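Local coordinates for protein aldehyde dehydrogenase (Anabaena variabilis, PDB 4H7N) that probably acts as an NAD+-dependent aldehyde dehydrogenase, an oxidoreductase that converts aldehydes to the corresponding acids, at residues L255-C266 with E363-P371; N386-F397 with Q410-A421. All blocks are in the same frame, centred on the assembly; numbering follows the deposited sequence.

From the N terminus, the chain first reaches contact 1 at the end of helix 247-259. It leaves through strand 269-275, helices 279-292 and 311-326 and the strands up to 349-352, then returns at 363-371, closing a loop of 96 residues and joining the helix end and the turn after it to the lead-in of strand 369-375. Helix 378-386 leads on to contact 2, where segments 386-397 and 410-421 close a 12-residue connection carrying helix 401-408 and join neighbouring strands 393-397 and 415-418 of the same sheet. The two loops follow in series, neither nesting nor crossing. The contacts, with centres about 15 Å apart, also meet directly: Cys266 O lies 3.6 Å from Leu392 CD2.

Contact 1 of 2, residues L255-C266 with E363-P371; sequences LWGAVVNTGQSC and EETFGPIMP
A chi1 of -124°, well off a staggered value, swings the Phe366 ring over the backbone of Gln264 and Ser265, while Met370, a selenomethionine bent at chi3 (-74°), curls its CE back toward Leu255 and Val259. Residues 364-368 form the Glu-x-Phe-Gly-Pro motif of aldehyde dehydrogenases, leading into strand 369-375; opposite them, helix 247-259 ends and runs into the turn that carries Cys266. Ser265 N sits 3.4 Å above the middle of the Phe366 ring, and Gln264 CA makes a CH-pi contact over the same face, 4.0 Å from the centroid. Along helix 247-259, Met370 SE touches Leu255 CD1 at 3.6 Å and Met370 CG presses on Ala258 CB at a tight 3.5 Å. Between the aromatic and the selenomethionine, the Val259 side chain crosses that of Pro368 at about a right angle, CG1 touching Pro368 CB, and Thr262 CG2 runs alongside the proline ring. The turn is stiffened from within: Gln264 NE2 donates to Asn261 O and Asn261 ND2 to Gln264 O, while Gln264 OE1 accepts from Ile309 N, beyond the segments. The Cys266 side chain lies about 6 Å from that of Glu232, the predicted active-site residue. No hydrogen bond directly joins the segments; Gly263, where a side chain would run into Gly367 O, brings its CA to 3.4 Å from that oxygen, with 161° at the hydrogen.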
loop_
_atom_site.group_PDB
_atom_site.type_symbol
_atom_site.label_atom_id
_atom_site.label_comp_id
_atom_site.label_asym_id
_atom_site.label_seq_id
_atom_site.Cartn_x
_atom_site.Cartn_y
_atom_site.Cartn_z
ATOM N N LEU A 255 -9.653 32.897 1.163
ATOM C CA LEU A 255 -10.616 33.118 0.085
ATOM C C LEU A 255 -10.253 32.295 -1.145
ATOM O O LEU A 255 -11.104 31.604 -1.740
ATOM C CB LEU A 255 -10.708 34.613 -0.236
ATOM C CG LEU A 255 -11.566 34.920 -1.453
ATOM C CD1 LEU A 255 -13.009 34.526 -1.178
ATOM C CD2 LEU A 255 -11.393 36.365 -1.865
ATOM N N TRP A 256 -8.992 32.348 -1.548
ATOM C CA TRP A 256 -8.527 31.603 -2.721
ATOM C C TRP A 256 -8.696 30.097 -2.493
ATOM O O TRP A 256 -9.254 29.368 -3.305
ATOM C CB TRP A 256 -7.084 31.964 -3.082
ATOM C CG TRP A 256 -6.640 31.222 -4.290
ATOM C CD1 TRP A 256 -6.924 31.532 -5.603
ATOM C CD2 TRP A 256 -5.919 30.000 -4.312
ATOM N NE1 TRP A 256 -6.386 30.579 -6.438
ATOM C CE2 TRP A 256 -5.766 29.626 -5.675
ATOM C CE3 TRP A 256 -5.341 29.206 -3.319
ATOM C CZ2 TRP A 256 -5.095 28.468 -6.059
ATOM C CZ3 TRP A 256 -4.691 28.041 -3.698
ATOM C CH2 TRP A 256 -4.574 27.676 -5.060
ATOM N N GLY A 257 -8.251 29.644 -1.344
ATOM C CA GLY A 257 -8.352 28.259 -1.016
ATOM C C GLY A 257 -9.777 27.770 -0.953
ATOM O O GLY A 257 -10.025 26.638 -1.336
ATOM N N ALA A 258 -10.709 28.624 -0.515
ATOM C CA ALA A 258 -12.133 28.197 -0.414
ATOM C C ALA A 258 -12.935 28.291 -1.708
ATOM O O ALA A 258 -13.895 27.571 -1.844
ATOM C CB ALA A 258 -12.844 28.968 0.655
ATOM N N VAL A 259 -12.572 29.176 -2.645
ATOM C CA VAL A 259 -13.426 29.388 -3.785
ATOM C C VAL A 259 -12.796 29.196 -5.158
ATOM O O VAL A 259 -13.508 29.248 -6.157
ATOM C CB VAL A 259 -14.180 30.737 -3.708
ATOM C CG1 VAL A 259 -14.802 30.910 -2.335
ATOM C CG2 VAL A 259 -13.267 31.889 -4.068
ATOM N N VAL A 260 -11.490 28.932 -5.233
ATOM C CA VAL A 260 -10.869 28.618 -6.500
ATOM C C VAL A 260 -11.577 27.374 -7.035
ATOM O O VAL A 260 -11.974 26.497 -6.286
ATOM C CB VAL A 260 -9.326 28.441 -6.395
ATOM C CG1 VAL A 260 -8.980 27.228 -5.554
ATOM C CG2 VAL A 260 -8.720 28.336 -7.777
ATOM N N ASN A 261 -11.830 27.389 -8.330
ATOM C CA ASN A 261 -12.620 26.378 -9.023
ATOM C C ASN A 261 -14.030 26.309 -8.444
ATOM O O ASN A 261 -14.650 25.250 -8.416
ATOM C CB ASN A 261 -11.944 24.990 -8.954
ATOM C CG ASN A 261 -12.326 24.097 -10.148
ATOM O OD1 ASN A 261 -12.426 24.570 -11.267
ATOM N ND2 ASN A 261 -12.587 22.836 -9.892
ATOM N N THR A 262 -14.524 27.430 -7.940
ATOM C CA THR A 262 -15.870 27.495 -7.297
ATOM C C THR A 262 -15.960 26.513 -6.103
ATOM O O THR A 262 -17.042 26.020 -5.744
ATOM C CB THR A 262 -16.993 27.241 -8.305
ATOM O OG1 THR A 262 -16.761 28.017 -9.494
ATOM C CG2 THR A 262 -18.342 27.676 -7.762
ATOM N N GLY A 263 -14.813 26.241 -5.499
ATOM C CA GLY A 263 -14.785 25.359 -4.327
ATOM C C GLY A 263 -14.886 23.880 -4.622
ATOM O O GLY A 263 -14.965 23.079 -3.695
ATOM N N GLN A 264 -14.808 23.516 -5.901
ATOM C CA GLN A 264 -14.980 22.146 -6.367
ATOM C C GLN A 264 -13.611 21.472 -6.379
ATOM O O GLN A 264 -12.974 21.338 -7.415
ATOM C CB GLN A 264 -15.621 22.130 -7.776
ATOM C CG GLN A 264 -16.980 22.808 -7.789
ATOM C CD GLN A 264 -17.503 23.062 -9.184
ATOM O OE1 GLN A 264 -18.496 22.455 -9.600
ATOM N NE2 GLN A 264 -16.841 23.979 -9.929
ATOM N N SER A 265 -13.181 21.034 -5.191
ATOM C CA SER A 265 -11.858 20.524 -4.999
ATOM C C SER A 265 -11.811 19.814 -3.660
ATOM O O SER A 265 -12.289 20.348 -2.645
ATOM C CB SER A 265 -10.835 21.624 -5.012
ATOM O OG SER A 265 -9.562 21.154 -4.778
ATOM N N CYS A 266 -11.139 18.654 -3.672
ATOM C CA CYS A 266 -10.786 17.887 -2.444
ATOM C C CYS A 266 -10.022 18.782 -1.446
ATOM O O CYS A 266 -10.154 18.614 -0.240
ATOM C CB CYS A 266 -9.912 16.651 -2.833
ATOM S SG CYS A 266 -10.898 15.452 -3.766
ATOM N N GLU A 363 -20.138 17.517 6.333
ATOM C CA GLU A 363 -20.096 16.749 5.086
ATOM C C GLU A 363 -19.425 17.587 3.999
ATOM O O GLU A 363 -19.554 18.795 4.005
ATOM C CB GLU A 363 -21.501 16.333 4.655
ATOM C CG GLU A 363 -22.182 15.437 5.700
ATOM C CD GLU A 363 -23.675 15.232 5.464
ATOM O OE1 GLU A 363 -24.178 15.486 4.352
ATOM O OE2 GLU A 363 -24.359 14.807 6.422
ATOM N N GLU A 364 -18.724 16.932 3.077
ATOM C CA GLU A 364 -18.039 17.609 1.997
ATOM C C GLU A 364 -19.064 18.452 1.231
ATOM O O GLU A 364 -20.116 17.953 0.836
ATOM C CB GLU A 364 -17.316 16.605 1.058
ATOM C CG GLU A 364 -16.418 17.264 -0.013
ATOM C CD GLU A 364 -15.378 16.297 -0.662
ATOM O OE1 GLU A 364 -15.817 15.168 -1.022
ATOM O OE2 GLU A 364 -14.142 16.661 -0.803
ATOM N N THR A 365 -18.744 19.715 1.033
ATOM C CA THR A 365 -19.634 20.646 0.314
ATOM C C THR A 365 -19.248 20.770 -1.175
ATOM O O THR A 365 -20.111 20.753 -2.058
ATOM C CB THR A 365 -19.591 22.000 1.049
ATOM O OG1 THR A 365 -20.010 21.806 2.410
ATOM C CG2 THR A 365 -20.521 23.026 0.421
ATOM N N PHE A 366 -17.937 20.872 -1.457
ATOM C CA PHE A 366 -17.467 21.010 -2.833
ATOM C C PHE A 366 -18.106 22.248 -3.484
ATOM O O PHE A 366 -18.490 22.214 -4.656
ATOM C CB PHE A 366 -17.818 19.736 -3.624
ATOM C CG PHE A 366 -16.652 19.066 -4.263
ATOM C CD1 PHE A 366 -15.618 18.560 -3.486
ATOM C CD2 PHE A 366 -16.563 18.954 -5.654
ATOM C CE1 PHE A 366 -14.519 17.917 -4.054
ATOM C CE2 PHE A 366 -15.455 18.311 -6.231
ATOM C CZ PHE A 366 -14.454 17.787 -5.435
ATOM N N GLY A 367 -18.222 23.330 -2.710
ATOM C CA GLY A 367 -18.775 24.602 -3.184
ATOM C C GLY A 367 -18.013 25.786 -2.613
ATOM O O GLY A 367 -17.075 25.611 -1.820
ATOM N N PRO A 368 -18.410 27.023 -2.988
ATOM C CA PRO A 368 -17.584 28.177 -2.622
ATOM C C PRO A 368 -18.060 28.792 -1.299
ATOM O O PRO A 368 -18.329 29.998 -1.210
ATOM C CB PRO A 368 -17.813 29.126 -3.793
ATOM C CG PRO A 368 -19.250 28.899 -4.156
ATOM C CD PRO A 368 -19.506 27.415 -3.884
ATOM N N ILE A 369 -18.142 27.961 -0.281
ATOM C CA ILE A 369 -18.761 28.351 0.988
ATOM C C ILE A 369 -17.710 28.508 2.075
ATOM O O ILE A 369 -16.831 27.677 2.203
ATOM C CB ILE A 369 -19.749 27.294 1.473
ATOM C CG1 ILE A 369 -20.690 26.897 0.349
ATOM C CG2 ILE A 369 -20.561 27.830 2.642
ATOM C CD1 ILE A 369 -21.376 28.057 -0.352
HETATM N N MSE A 370 -17.836 29.574 2.865
HETATM C CA MSE A 370 -16.857 29.912 3.875
HETATM C C MSE A 370 -17.622 30.091 5.162
HETATM O O MSE A 370 -18.084 31.206 5.455
HETATM C CB MSE A 370 -16.152 31.193 3.464
HETATM C CG MSE A 370 -15.172 30.949 2.329
HETATM SE SE MSE A 370 -14.481 32.606 1.536
HETATM C CE MSE A 370 -16.048 33.182 0.525
ATOM N N PRO A 371 -17.845 29.007 5.901
ATOM C CA PRO A 371 -18.401 29.125 7.253
ATOM C C PRO A 371 -17.302 29.447 8.254
ATOM O O PRO A 371 -16.302 28.713 8.335
ATOM C CB PRO A 371 -18.984 27.715 7.516
ATOM C CG PRO A 371 -18.212 26.796 6.624
ATOM C CD PRO A 371 -17.500 27.615 5.574
HETATM O O HOH W 1 -14.842 25.567 -0.593
#

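Contact 2 of 2, residues N386-F397 with Q410-A421; sequences NDTIYGLSAAVF and QLNAGAISINDA
Asn386 reaches across with both ends of its amide: OD1 accepts from Asn412 N at 2.9 Å in an almost straight bond (175°), and ND2 donates to Gln410 O at 3.0 Å, that oxygen lying in the amide plane. With CG anti to the carbonyl carbon (chi1 -80°), the Asn386 amide also stacks on that of Asn412, their planes 12° apart. A leucine in place of Asn386 would probably leave Gln410 O and Asn412 N without these mates and the Asn412 amide without the flat group it lies on. Next to this firm grip the contact is looser and wetter: one water bridges Asn386 O and Asn412 ND2, another Tyr390 O and Asn412 O. Gly414 N bonds weakly to both Gly391 O and Leu392 O, and Ala415 N weakly to Leu392 O.

Beyond them the ladder becomes regular and its bonds short. Ser417 N to Ala394 O and Asn419 N to Val396 O are both 2.8 Å, with Val396 N to Ser417 O between them. On one face of the sheet Ala394 CB is wedged between Ile416 CD1, at 3.6 Å, and Leu411 CD1, which also meets Val396 CG2; helix 401-408 packs over this side. On the other face Ala395 CB faces Ala421 CB, and the Phe397 ring lies obliquely against the turn at 419-420, its CE2 3.4 Å from Asp420 N. Strand 415-418 also pairs with a strand of the second subunit, carrying the sheet across the interface. Strand 393-397, helix 401-408 and strand 415-418 form a beta-alpha-beta crossover, here between neighbouring parallel strands.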
loop_
_atom_site.group_PDB
_atom_site.type_symbol
_atom_site.label_atom_id
_atom_site.label_comp_id
_atom_site.label_asym_id
_atom_site.label_seq_id
_atom_site.Cartn_x
_atom_site.Cartn_y
_atom_site.Cartn_z
ATOM N N ASN A 386 -10.095 18.859 14.176
ATOM C CA ASN A 386 -9.944 17.392 14.143
ATOM C C ASN A 386 -11.284 16.641 14.251
ATOM O O ASN A 386 -11.295 15.419 14.152
ATOM C CB ASN A 386 -9.004 16.905 15.260
ATOM C CG ASN A 386 -7.525 17.076 14.904
ATOM O OD1 ASN A 386 -7.146 17.113 13.741
ATOM N ND2 ASN A 386 -6.674 17.097 15.919
ATOM N N ASP A 387 -12.383 17.373 14.435
ATOM C CA ASP A 387 -13.717 16.779 14.524
ATOM C C ASP A 387 -14.333 16.509 13.128
ATOM O O ASP A 387 -15.267 17.197 12.690
ATOM C CB ASP A 387 -14.640 17.738 15.319
ATOM C CG ASP A 387 -15.984 17.113 15.643
ATOM O OD1 ASP A 387 -15.948 15.909 15.891
ATOM O OD2 ASP A 387 -17.039 17.801 15.600
ATOM N N THR A 388 -13.795 15.518 12.431
ATOM C CA THR A 388 -14.178 15.262 11.052
ATOM C C THR A 388 -13.814 13.830 10.757
ATOM O O THR A 388 -12.875 13.301 11.385
ATOM C CB THR A 388 -13.357 16.199 10.102
ATOM O OG1 THR A 388 -13.574 15.834 8.749
ATOM C CG2 THR A 388 -11.856 16.102 10.387
ATOM N N ILE A 389 -14.514 13.215 9.801
ATOM C CA ILE A 389 -14.115 11.892 9.276
ATOM C C ILE A 389 -13.111 11.959 8.149
ATOM O O ILE A 389 -12.629 10.939 7.670
ATOM C CB ILE A 389 -15.317 11.083 8.748
ATOM C CG1 ILE A 389 -15.958 11.807 7.567
ATOM C CG2 ILE A 389 -16.315 10.860 9.855
ATOM C CD1 ILE A 389 -16.695 10.854 6.660
ATOM N N TYR A 390 -12.725 13.172 7.772
ATOM C CA TYR A 390 -11.719 13.382 6.759
ATOM C C TYR A 390 -10.332 13.680 7.361
ATOM O O TYR A 390 -10.173 13.762 8.580
ATOM C CB TYR A 390 -12.167 14.573 5.892
ATOM C CG TYR A 390 -13.415 14.252 5.093
ATOM C CD1 TYR A 390 -13.315 13.416 4.010
ATOM C CD2 TYR A 390 -14.692 14.740 5.425
ATOM C CE1 TYR A 390 -14.425 13.110 3.242
ATOM C CE2 TYR A 390 -15.800 14.458 4.619
ATOM C CZ TYR A 390 -15.639 13.633 3.540
ATOM O OH TYR A 390 -16.621 13.215 2.664
ATOM N N GLY A 391 -9.333 13.845 6.502
ATOM C CA GLY A 391 -7.985 14.090 6.993
ATOM C C GLY A 391 -7.005 14.290 5.878
ATOM O O GLY A 391 -5.890 13.757 5.908
ATOM N N LEU A 392 -7.413 15.103 4.894
ATOM C CA LEU A 392 -6.606 15.306 3.731
ATOM C C LEU A 392 -5.586 16.428 3.985
ATOM O O LEU A 392 -4.363 16.189 3.917
ATOM C CB LEU A 392 -7.501 15.655 2.510
ATOM C CG LEU A 392 -6.839 15.575 1.158
ATOM C CD1 LEU A 392 -6.304 14.187 0.836
ATOM C CD2 LEU A 392 -7.765 15.988 0.012
ATOM N N SER A 393 -6.081 17.646 4.249
ATOM C CA SER A 393 -5.177 18.769 4.509
ATOM C C SER A 393 -5.750 19.742 5.519
ATOM O O SER A 393 -6.896 19.619 5.935
ATOM C CB SER A 393 -4.904 19.554 3.193
ATOM O OG SER A 393 -5.370 18.856 2.045
ATOM N N ALA A 394 -4.984 20.795 5.781
ATOM C CA ALA A 394 -5.384 21.881 6.662
ATOM C C ALA A 394 -4.454 23.080 6.499
ATOM O O ALA A 394 -3.410 22.997 5.872
ATOM C CB ALA A 394 -5.396 21.430 8.126
ATOM N N ALA A 395 -4.833 24.184 7.097
ATOM C CA ALA A 395 -3.988 25.383 7.112
ATOM C C ALA A 395 -3.979 26.010 8.508
ATOM O O ALA A 395 -5.023 26.026 9.182
ATOM C CB ALA A 395 -4.474 26.370 6.093
ATOM N N VAL A 396 -2.835 26.560 8.909
ATOM C CA VAL A 396 -2.735 27.302 10.159
ATOM C C VAL A 396 -1.983 28.583 9.904
ATOM O O VAL A 396 -0.911 28.548 9.295
ATOM C CB VAL A 396 -1.938 26.501 11.224
ATOM C CG1 VAL A 396 -1.914 27.259 12.537
ATOM C CG2 VAL A 396 -2.571 25.111 11.440
ATOM N N PHE A 397 -2.512 29.688 10.425
ATOM C CA PHE A 397 -1.950 31.007 10.290
ATOM C C PHE A 397 -1.629 31.554 11.655
ATOM O O PHE A 397 -2.453 31.525 12.590
ATOM C CB PHE A 397 -2.916 31.984 9.622
ATOM C CG PHE A 397 -3.250 31.648 8.212
ATOM C CD1 PHE A 397 -4.210 30.696 7.933
ATOM C CD2 PHE A 397 -2.608 32.291 7.156
ATOM C CE1 PHE A 397 -4.513 30.364 6.637
ATOM C CE2 PHE A 397 -2.929 31.986 5.846
ATOM C CZ PHE A 397 -3.893 31.025 5.598
ATOM N N GLN A 410 -0.553 19.072 15.699
ATOM C CA GLN A 410 -1.670 18.406 16.402
ATOM C C GLN A 410 -2.775 17.955 15.509
ATOM O O GLN A 410 -3.721 17.309 15.972
ATOM C CB GLN A 410 -2.241 19.334 17.460
ATOM C CG GLN A 410 -1.213 19.634 18.518
ATOM C CD GLN A 410 -1.730 20.574 19.573
ATOM O OE1 GLN A 410 -2.714 20.279 20.252
ATOM N NE2 GLN A 410 -1.092 21.714 19.714
ATOM N N LEU A 411 -2.677 18.276 14.214
ATOM C CA LEU A 411 -3.797 18.027 13.352
ATOM C C LEU A 411 -3.668 16.692 12.629
ATOM O O LEU A 411 -2.598 16.362 12.148
ATOM C CB LEU A 411 -3.914 19.161 12.332
ATOM C CG LEU A 411 -4.081 20.561 12.930
ATOM C CD1 LEU A 411 -4.213 21.574 11.776
ATOM C CD2 LEU A 411 -5.336 20.606 13.791
ATOM N N ASN A 412 -4.769 15.968 12.530
ATOM C CA ASN A 412 -4.839 14.704 11.831
ATOM C C ASN A 412 -5.043 14.869 10.303
ATOM O O ASN A 412 -6.048 14.470 9.761
ATOM C CB ASN A 412 -5.972 13.849 12.456
ATOM C CG ASN A 412 -5.771 13.607 13.949
ATOM O OD1 ASN A 412 -4.647 13.453 14.429
ATOM N ND2 ASN A 412 -6.857 13.620 14.693
ATOM N N ALA A 413 -4.044 15.394 9.608
ATOM C CA ALA A 413 -4.101 15.612 8.164
ATOM C C ALA A 413 -2.756 15.448 7.548
ATOM O O ALA A 413 -1.734 15.701 8.195
ATOM C CB ALA A 413 -4.648 17.005 7.851
ATOM N N GLY A 414 -2.736 15.054 6.278
ATOM C CA GLY A 414 -1.487 14.743 5.605
ATOM C C GLY A 414 -0.623 15.938 5.250
ATOM O O GLY A 414 0.594 15.864 5.314
ATOM N N ALA A 415 -1.246 17.020 4.817
ATOM C CA ALA A 415 -0.470 18.214 4.397
ATOM C C ALA A 415 -1.010 19.495 5.046
ATOM O O ALA A 415 -2.185 19.823 4.883
ATOM C CB ALA A 415 -0.466 18.326 2.891
ATOM N N ILE A 416 -0.196 20.160 5.846
ATOM C CA ILE A 416 -0.658 21.331 6.486
ATOM C C ILE A 416 0.078 22.526 5.897
ATOM O O ILE A 416 1.302 22.615 5.914
ATOM C CB ILE A 416 -0.453 21.317 8.000
ATOM C CG1 ILE A 416 -0.827 19.937 8.612
ATOM C CG2 ILE A 416 -1.127 22.512 8.665
ATOM C CD1 ILE A 416 -2.275 19.613 8.630
ATOM N N SER A 417 -0.704 23.468 5.422
ATOM C CA SER A 417 -0.143 24.751 4.941
ATOM C C SER A 417 0.039 25.686 6.121
ATOM O O SER A 417 -0.838 25.757 6.967
ATOM C CB SER A 417 -1.088 25.362 3.902
ATOM O OG SER A 417 -1.101 24.596 2.692
ATOM N N ILE A 418 1.177 26.401 6.153
ATOM C CA ILE A 418 1.563 27.193 7.264
ATOM C C ILE A 418 1.716 28.656 6.804
ATOM O O ILE A 418 2.544 28.965 5.928
ATOM C CB ILE A 418 2.917 26.709 7.862
ATOM C CG1 ILE A 418 2.842 25.223 8.289
ATOM C CG2 ILE A 418 3.251 27.579 9.036
ATOM C CD1 ILE A 418 1.889 24.937 9.446
ATOM N N ASN A 419 0.855 29.518 7.344
ATOM C CA ASN A 419 0.761 30.940 6.926
ATOM C C ASN A 419 0.362 31.104 5.485
ATOM O O ASN A 419 0.576 32.128 4.894
ATOM C CB ASN A 419 2.036 31.681 7.300
ATOM C CG ASN A 419 2.145 31.799 8.792
ATOM O OD1 ASN A 419 1.124 31.801 9.461
ATOM N ND2 ASN A 419 3.349 31.864 9.325
ATOM N N ASP A 420 -0.293 30.069 4.982
ATOM C CA ASP A 420 -0.894 30.022 3.665
ATOM C C ASP A 420 -1.980 28.951 3.669
ATOM O O ASP A 420 -2.164 28.255 4.687
ATOM C CB ASP A 420 0.172 29.688 2.646
ATOM C CG ASP A 420 -0.098 30.292 1.300
ATOM O OD1 ASP A 420 -1.301 30.466 0.933
ATOM O OD2 ASP A 420 0.911 30.561 0.596
ATOM N N ALA A 421 -2.734 28.826 2.564
ATOM C CA ALA A 421 -3.792 27.813 2.495
ATOM C C ALA A 421 -3.787 27.114 1.168
ATOM O O ALA A 421 -3.476 27.725 0.133
ATOM C CB ALA A 421 -5.174 28.431 2.740
HETATM O O HOH W 2 -9.298 14.025 12.936
HETATM O O HOH W 3 -8.665 15.010 10.504
#